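Local coordinates for protein oxygen-independent coproporphyrinogen III oxidase (Escherichia coli, PDB 1OLT) that catalyses the oxygen-independent oxidative decarboxylation of two propionate groups of coproporphyrinogen III to the vinyl groups of protoporphyrinogen IX, a radical S-adenosylmethionine step in heme biosynthesis, at residues Leu210-Pro215 with Val239-His244; Gln179-Arg184 with Leu214-Pro219. One frame throughout, in Å; residues are numbered along the deposited sequence. Where two conformers were deposited one is given.

Contact 1. Residues Leu210-Pro215 with Val239-His244. With SAM (S-adenosylmethionine), chain C.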
loop_
_atom_site.group_PDB
_atom_site.type_symbol
_atom_site.label_atom_id
_atom_site.label_comp_id
_atom_site.label_asym_id
_atom_site.label_seq_id
_atom_site.Cartn_x
_atom_site.Cartn_y
_atom_site.Cartn_z
ATOM N N LEU A 210 3.789 -10.610 -5.380
ATOM C CA LEU A 210 4.596 -11.743 -5.127
ATOM C C LEU A 210 5.197 -11.587 -3.720
ATOM O O LEU A 210 5.350 -10.464 -3.222
ATOM C CB LEU A 210 5.709 -11.924 -6.147
ATOM C CG LEU A 210 5.291 -12.099 -7.598
ATOM C CD1 LEU A 210 6.537 -12.026 -8.553
ATOM C CD2 LEU A 210 4.597 -13.392 -7.715
ATOM N N ILE A 211 5.501 -12.714 -3.084
ATOM C CA ILE A 211 6.235 -12.711 -1.808
ATOM C C ILE A 211 7.456 -13.603 -1.879
ATOM O O ILE A 211 7.385 -14.760 -2.347
ATOM C CB ILE A 211 5.360 -13.158 -0.635
ATOM C CG1 ILE A 211 4.060 -12.374 -0.560
ATOM C CG2 ILE A 211 6.130 -13.105 0.665
ATOM C CD1 ILE A 211 3.052 -12.989 0.480
ATOM N N TYR A 212 8.602 -13.062 -1.423
ATOM C CA TYR A 212 9.849 -13.849 -1.302
ATOM C C TYR A 212 10.171 -14.048 0.182
ATOM O O TYR A 212 9.885 -13.198 1.015
ATOM C CB TYR A 212 11.025 -13.244 -2.103
ATOM C CG TYR A 212 11.655 -12.011 -1.522
ATOM C CD1 TYR A 212 11.123 -10.788 -1.755
ATOM C CD2 TYR A 212 12.795 -12.100 -0.723
ATOM C CE1 TYR A 212 11.677 -9.668 -1.237
ATOM C CE2 TYR A 212 13.384 -10.950 -0.198
ATOM C CZ TYR A 212 12.778 -9.757 -0.434
ATOM O OH TYR A 212 13.314 -8.614 0.068
ATOM N N GLY A 213 10.723 -15.188 0.509
ATOM C CA GLY A 213 10.916 -15.603 1.916
ATOM C C GLY A 213 9.897 -16.615 2.466
ATOM O O GLY A 213 9.882 -16.921 3.640
ATOM N N LEU A 214 9.015 -17.104 1.606
ATOM C CA LEU A 214 8.034 -18.113 1.983
ATOM C C LEU A 214 8.709 -19.459 2.137
ATOM O O LEU A 214 9.770 -19.671 1.570
ATOM C CB LEU A 214 6.942 -18.180 0.917
ATOM C CG LEU A 214 6.012 -17.006 0.767
ATOM C CD1 LEU A 214 5.031 -17.184 -0.354
ATOM C CD2 LEU A 214 5.212 -16.659 2.061
ATOM N N PRO A 215 8.073 -20.410 2.867
ATOM C CA PRO A 215 8.651 -21.723 3.090
ATOM C C PRO A 215 8.979 -22.434 1.825
ATOM O O PRO A 215 8.240 -22.466 0.882
ATOM C CB PRO A 215 7.583 -22.477 3.893
ATOM C CG PRO A 215 6.371 -21.732 3.695
ATOM C CD PRO A 215 6.747 -20.269 3.521
ATOM N N VAL A 239 6.767 -6.984 -4.918
ATOM C CA VAL A 239 7.497 -8.163 -4.459
ATOM C C VAL A 239 7.877 -7.915 -2.989
ATOM O O VAL A 239 8.824 -7.178 -2.698
ATOM C CB VAL A 239 8.697 -8.364 -5.303
ATOM C CG1 VAL A 239 9.396 -9.723 -4.953
ATOM C CG2 VAL A 239 8.294 -8.380 -6.778
ATOM N N PHE A 240 7.074 -8.457 -2.084
ATOM C CA PHE A 240 7.214 -8.213 -0.650
ATOM C C PHE A 240 8.104 -9.215 -0.011
ATOM O O PHE A 240 8.103 -10.411 -0.344
ATOM C CB PHE A 240 5.827 -8.297 0.015
ATOM C CG PHE A 240 4.835 -7.336 -0.575
ATOM C CD1 PHE A 240 5.035 -5.968 -0.451
ATOM C CD2 PHE A 240 3.722 -7.778 -1.236
ATOM C CE1 PHE A 240 4.112 -5.038 -0.963
ATOM C CE2 PHE A 240 2.766 -6.849 -1.757
ATOM C CZ PHE A 240 2.985 -5.483 -1.633
ATOM N N ASN A 241 8.880 -8.749 0.909
ATOM C CA ASN A 241 9.666 -9.612 1.770
ATOM C C ASN A 241 8.693 -10.241 2.824
ATOM O O ASN A 241 7.935 -9.526 3.472
ATOM C CB ASN A 241 10.736 -8.783 2.503
ATOM C CG ASN A 241 11.562 -9.633 3.464
ATOM O OD1 ASN A 241 12.013 -10.699 3.119
ATOM N ND2 ASN A 241 11.716 -9.182 4.637
ATOM N N TYR A 242 8.732 -11.553 3.008
ATOM C CA TYR A 242 7.770 -12.182 3.943
ATOM C C TYR A 242 8.031 -11.688 5.354
ATOM O O TYR A 242 9.090 -11.877 5.890
ATOM C CB TYR A 242 7.852 -13.711 3.852
ATOM C CG TYR A 242 7.006 -14.430 4.863
ATOM C CD1 TYR A 242 5.683 -14.077 5.069
ATOM C CD2 TYR A 242 7.555 -15.422 5.648
ATOM C CE1 TYR A 242 4.914 -14.757 6.014
ATOM C CE2 TYR A 242 6.833 -16.045 6.617
ATOM C CZ TYR A 242 5.488 -15.733 6.773
ATOM O OH TYR A 242 4.795 -16.354 7.769
ATOM N N ALA A 243 7.019 -11.113 5.979
ATOM C CA ALA A 243 7.120 -10.732 7.392
ATOM C C ALA A 243 6.472 -11.825 8.253
ATOM O O ALA A 243 5.238 -12.047 8.180
ATOM C CB ALA A 243 6.386 -9.431 7.628
ATOM N N HIS A 244 7.288 -12.478 9.043
ATOM C CA HIS A 244 6.901 -13.685 9.788
ATOM C C HIS A 244 6.830 -13.305 11.261
ATOM O O HIS A 244 7.843 -12.951 11.845
ATOM C CB HIS A 244 7.957 -14.761 9.604
ATOM C CG HIS A 244 7.587 -16.099 10.209
ATOM N ND1 HIS A 244 6.487 -16.821 9.809
ATOM C CD2 HIS A 244 8.211 -16.848 11.148
ATOM C CE1 HIS A 244 6.435 -17.945 10.502
ATOM N NE2 HIS A 244 7.468 -17.979 11.326
HETATM N N SAM C . -6.937 -10.826 -0.878
HETATM C CA SAM C . -6.351 -10.740 -2.208
HETATM C C SAM C . -5.307 -11.823 -2.507
HETATM O O SAM C . -4.758 -12.442 -1.531
HETATM O OXT SAM C . -5.138 -12.055 -3.687
HETATM C CB SAM C . -5.669 -9.360 -2.286
HETATM C CG SAM C . -4.255 -9.148 -1.817
HETATM S SD SAM C . -3.998 -9.198 -0.061
HETATM C CE SAM C . -5.168 -8.011 0.613
HETATM C "C5'" SAM C . -2.563 -8.006 0.126
HETATM C "C4'" SAM C . -1.096 -8.528 -0.076
HETATM O "O4'" SAM C . -0.311 -8.523 1.110
HETATM C "C3'" SAM C . -1.022 -9.972 -0.511
HETATM O "O3'" SAM C . -1.399 -10.186 -1.877
HETATM C "C2'" SAM C . 0.410 -10.380 -0.143
HETATM O "O2'" SAM C . 1.289 -10.219 -1.256
HETATM C "C1'" SAM C . 0.792 -9.383 0.923
HETATM N N9 SAM C . 1.094 -9.984 2.207
HETATM C C8 SAM C . 0.155 -10.472 3.079
HETATM N N7 SAM C . 0.770 -10.923 4.168
HETATM C C5 SAM C . 2.113 -10.702 4.006
HETATM C C6 SAM C . 3.231 -10.960 4.818
HETATM N N6 SAM C . 3.138 -11.511 6.028
HETATM N N1 SAM C . 4.463 -10.611 4.341
HETATM C C2 SAM C . 4.591 -10.025 3.077
HETATM N N3 SAM C . 3.518 -9.765 2.294
HETATM C C4 SAM C . 2.302 -10.115 2.760
#

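Contact 2. Residues Gln179-Arg184 with Leu214-Pro219. With SAM (S-adenosylmethionine), chain C.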
loop_
_atom_site.group_PDB
_atom_site.type_symbol
_atom_site.label_atom_id
_atom_site.label_comp_id
_atom_site.label_asym_id
_atom_site.label_seq_id
_atom_site.Cartn_x
_atom_site.Cartn_y
_atom_site.Cartn_z
ATOM N N GLN A 179 2.842 -23.137 -2.502
ATOM C CA GLN A 179 1.373 -22.939 -2.406
ATOM C C GLN A 179 0.761 -23.893 -1.390
ATOM O O GLN A 179 -0.049 -23.477 -0.559
ATOM C CB GLN A 179 0.679 -23.107 -3.753
ATOM C CG GLN A 179 1.018 -22.005 -4.747
ATOM C CD GLN A 179 0.305 -22.156 -6.069
ATOM O OE1 GLN A 179 -0.514 -23.072 -6.247
ATOM N NE2 GLN A 179 0.553 -21.195 -6.983
ATOM N N ARG A 180 1.166 -25.149 -1.445
ATOM C CA ARG A 180 0.617 -26.132 -0.543
ATOM C C ARG A 180 0.985 -25.810 0.901
ATOM O O ARG A 180 0.112 -25.877 1.786
ATOM C CB ARG A 180 1.099 -27.502 -0.906
ATOM C CG ARG A 180 0.653 -28.614 -0.018
ATOM C CD ARG A 180 0.792 -29.940 -0.739
ATOM N NE ARG A 180 -0.262 -30.050 -1.794
ATOM C CZ ARG A 180 -0.615 -31.170 -2.338
ATOM N NH1 ARG A 180 -0.057 -32.388 -1.945
ATOM N NH2 ARG A 180 -1.534 -31.101 -3.257
ATOM N N LEU A 181 2.245 -25.446 1.137
ATOM C CA LEU A 181 2.712 -25.077 2.496
ATOM C C LEU A 181 2.066 -23.827 3.102
ATOM O O LEU A 181 2.039 -23.673 4.320
ATOM C CB LEU A 181 4.221 -24.942 2.536
ATOM C CG LEU A 181 4.929 -26.240 2.252
ATOM C CD1 LEU A 181 6.382 -25.916 2.010
ATOM C CD2 LEU A 181 4.821 -27.318 3.385
ATOM N N VAL A 182 1.505 -22.948 2.283
ATOM C CA VAL A 182 0.855 -21.764 2.779
ATOM C C VAL A 182 -0.631 -21.759 2.506
ATOM O O VAL A 182 -1.294 -20.742 2.751
ATOM C CB VAL A 182 1.507 -20.448 2.254
ATOM C CG1 VAL A 182 2.975 -20.395 2.577
ATOM C CG2 VAL A 182 1.304 -20.248 0.719
ATOM N N ASN A 183 -1.188 -22.900 2.073
ATOM C CA ASN A 183 -2.621 -23.013 1.826
ATOM C C ASN A 183 -3.133 -22.037 0.815
ATOM O O ASN A 183 -4.208 -21.449 1.009
ATOM C CB ASN A 183 -3.434 -22.895 3.154
ATOM C CG ASN A 183 -4.838 -23.395 3.016
ATOM O OD1 ASN A 183 -5.134 -24.300 2.151
ATOM N ND2 ASN A 183 -5.773 -22.843 3.879
ATOM N N ARG A 184 -2.376 -21.853 -0.285
ATOM C CA ARG A 184 -2.795 -20.984 -1.355
ATOM C C ARG A 184 -2.667 -21.683 -2.727
ATOM O O ARG A 184 -2.142 -21.139 -3.693
ATOM C CB ARG A 184 -2.062 -19.647 -1.384
ATOM C CG ARG A 184 -2.921 -18.568 -2.184
ATOM C CD ARG A 184 -2.158 -17.475 -2.471
ATOM N NE ARG A 184 -2.792 -16.548 -3.366
ATOM C CZ ARG A 184 -3.368 -15.400 -3.042
ATOM N NH1 ARG A 184 -3.531 -15.023 -1.775
ATOM N NH2 ARG A 184 -3.790 -14.619 -4.037
ATOM N N LEU A 214 9.015 -17.104 1.606
ATOM C CA LEU A 214 8.034 -18.113 1.983
ATOM C C LEU A 214 8.709 -19.459 2.137
ATOM O O LEU A 214 9.770 -19.671 1.570
ATOM C CB LEU A 214 6.942 -18.180 0.917
ATOM C CG LEU A 214 6.012 -17.006 0.767
ATOM C CD1 LEU A 214 5.031 -17.184 -0.354
ATOM C CD2 LEU A 214 5.212 -16.659 2.061
ATOM N N PRO A 215 8.073 -20.410 2.867
ATOM C CA PRO A 215 8.651 -21.723 3.090
ATOM C C PRO A 215 8.979 -22.434 1.825
ATOM O O PRO A 215 8.240 -22.466 0.882
ATOM C CB PRO A 215 7.583 -22.477 3.893
ATOM C CG PRO A 215 6.371 -21.732 3.695
ATOM C CD PRO A 215 6.747 -20.269 3.521
ATOM N N LYS A 216 10.151 -23.009 1.840
ATOM C CA LYS A 216 10.728 -23.795 0.749
ATOM C C LYS A 216 11.135 -22.999 -0.496
ATOM O O LYS A 216 11.624 -23.590 -1.434
ATOM C CB LYS A 216 9.847 -25.012 0.351
ATOM C CG LYS A 216 9.647 -26.038 1.485
ATOM C CD LYS A 216 10.988 -26.724 1.812
ATOM C CE LYS A 216 10.791 -28.062 2.541
ATOM N NZ LYS A 216 12.101 -28.780 2.521
ATOM N N GLN A 217 11.022 -21.675 -0.504
ATOM C CA GLN A 217 11.547 -20.892 -1.655
ATOM C C GLN A 217 13.051 -20.854 -1.614
ATOM O O GLN A 217 13.640 -20.712 -0.534
ATOM C CB GLN A 217 11.061 -19.449 -1.616
ATOM C CG GLN A 217 9.593 -19.314 -1.952
ATOM C CD GLN A 217 9.162 -17.843 -1.921
ATOM O OE1 GLN A 217 9.770 -17.016 -1.156
ATOM N NE2 GLN A 217 8.157 -17.492 -2.699
ATOM N N THR A 218 13.691 -20.968 -2.751
ATOM C CA THR A 218 15.142 -20.760 -2.878
ATOM C C THR A 218 15.420 -19.827 -4.068
ATOM O O THR A 218 14.520 -19.534 -4.801
ATOM C CB THR A 218 15.822 -22.094 -3.219
ATOM O OG1 THR A 218 15.258 -22.544 -4.435
ATOM C CG2 THR A 218 15.513 -23.282 -2.174
ATOM N N PRO A 219 16.651 -19.340 -4.246
ATOM C CA PRO A 219 17.019 -18.600 -5.463
ATOM C C PRO A 219 16.549 -19.279 -6.744
ATOM O O PRO A 219 15.935 -18.608 -7.615
ATOM C CB PRO A 219 18.563 -18.439 -5.336
ATOM C CG PRO A 219 18.765 -18.337 -3.851
ATOM C CD PRO A 219 17.716 -19.295 -3.243
HETATM N N SAM C . -6.937 -10.826 -0.878
HETATM C CA SAM C . -6.351 -10.740 -2.208
HETATM C C SAM C . -5.307 -11.823 -2.507
HETATM O O SAM C . -4.758 -12.442 -1.531
HETATM O OXT SAM C . -5.138 -12.055 -3.687
HETATM C CB SAM C . -5.669 -9.360 -2.286
HETATM C CG SAM C . -4.255 -9.148 -1.817
HETATM S SD SAM C . -3.998 -9.198 -0.061
HETATM C CE SAM C . -5.168 -8.011 0.613
HETATM C "C5'" SAM C . -2.563 -8.006 0.126
HETATM C "C4'" SAM C . -1.096 -8.528 -0.076
HETATM O "O4'" SAM C . -0.311 -8.523 1.110
HETATM C "C3'" SAM C . -1.022 -9.972 -0.511
HETATM O "O3'" SAM C . -1.399 -10.186 -1.877
HETATM C "C2'" SAM C . 0.410 -10.380 -0.143
HETATM O "O2'" SAM C . 1.289 -10.219 -1.256
HETATM C "C1'" SAM C . 0.792 -9.383 0.923
HETATM N N9 SAM C . 1.094 -9.984 2.207
HETATM C C8 SAM C . 0.155 -10.472 3.079
HETATM N N7 SAM C . 0.770 -10.923 4.168
HETATM C C5 SAM C . 2.113 -10.702 4.006
HETATM C C6 SAM C . 3.231 -10.960 4.818
HETATM N N6 SAM C . 3.138 -11.511 6.028
HETATM N N1 SAM C . 4.463 -10.611 4.341
HETATM C C2 SAM C . 4.591 -10.025 3.077
HETATM N N3 SAM C . 3.518 -9.765 2.294
HETATM C C4 SAM C . 2.302 -10.115 2.760
#

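Contact 1. Residues Leu210-Pro215 with Val239-His244
Y212 and F240 belong to neighbouring parallel strands, and Y212 N reaches F240 O over 2.9 Å; F240 N to L210 O belongs to the same ladder, and Y242 N to Y212 O extends it just past the strand. The buried side of the contact is tight. I211 lays CG2 against Y242 CB at 3.7 Å, while its CG1 branch meets the ribose O2' of S-adenosylmethionine, and L214 CD2 sits over one face of the Y242 ring. G213 has positive phi, and a side chain there would crowd Y242 CB. With CG set between the backbone N and the carbonyl carbon (chi1 74°), the Y212 ring leans across to V239 and takes N241 CA over one face, 4.0 Å from its centroid. A serine at Y212 would probably leave V239 CG1 and the N241 backbone without their aromatic cover. Toward solvent the contact opens at the N241 side chain, whose OD1 bonds K266. Beyond the strand, A243 reads the adenine edge twice: its N donates to N1 at 3.1 Å, nearly straight at 176°, and its O accepts from N6. This is consistent with adenine being read here by main-chain groups, whatever the side chain of A243.

Contact 2. Residues Gln179-Arg184 with Leu214-Pro219
L181 and V182, on the last turn of helix 176-182, rest against P215 and K216 of the turn that follows strand 207-212. Before them comes Q179, whose carbonyl O accepts from V182 N and R184 N, approaching from opposite faces of its plane, and so ties the end of the helix together. L181 then turns toward the other segment: its CB meets P215 CG at 4.0 Å, and CD1 comes unusually close to K216 CG, closer than normal carbon packing, so the exact fit there is doubtful. Leucine suits this partly exposed border, where the aliphatic part of K216 gives it cover while the lysine's amino end leads away. V182 lies deeper. Its CG1, anti to the carbonyl carbon (chi1 -56°), packs on P215 CG at 3.8 Å and more loosely on L214 CD2. The compact proline ring fits between L181 and V182, and also suits the second position of the type II turn from L214 to Q217, closed by Q217 N to L214 O at 3.1 Å. Q217 OE1 further accepts from L214 N. N183, with positive phi, ends the helix in a Schellman motif and redirects the chain, and R184 next points to S-adenosylmethionine. Its side chain, extended from CG to NE, presents the guanidinium edge to the carboxylate: NH1 to O and NH2 to OXT, both 2.9 Å. Opposite charges and two matched donors make arginine apt here, and R184 also touches the iron-sulfur cluster. In this radical SAM core, loops at the C-terminal ends of parallel strands bind the cluster and S-adenosylmethionine.

Overall arrangement
From the N terminus, the chain first passes 179-184, at the end of helix 176-182, then runs through helix 188-200 and strand 207-212. Contact 2 closes this loop when the turn at 214-219 comes back against the helix end. Helix 219-232 follows, and contact 1 closes the beta-alpha-beta crossover as strand 236-241 pairs beside strand 207-212. The loops cross rather than nest, since contact 1 opens at 210-215 before contact 2 closes at 214-219; L214 and P215 belong to both, and I211 O and Q217 NE2, 2.9 Å apart and probably hydrogen-bonded, also link them. Together they join two neighbouring strands to a helix end, and hold one S-adenosylmethionine at both its adenine and its carboxylate.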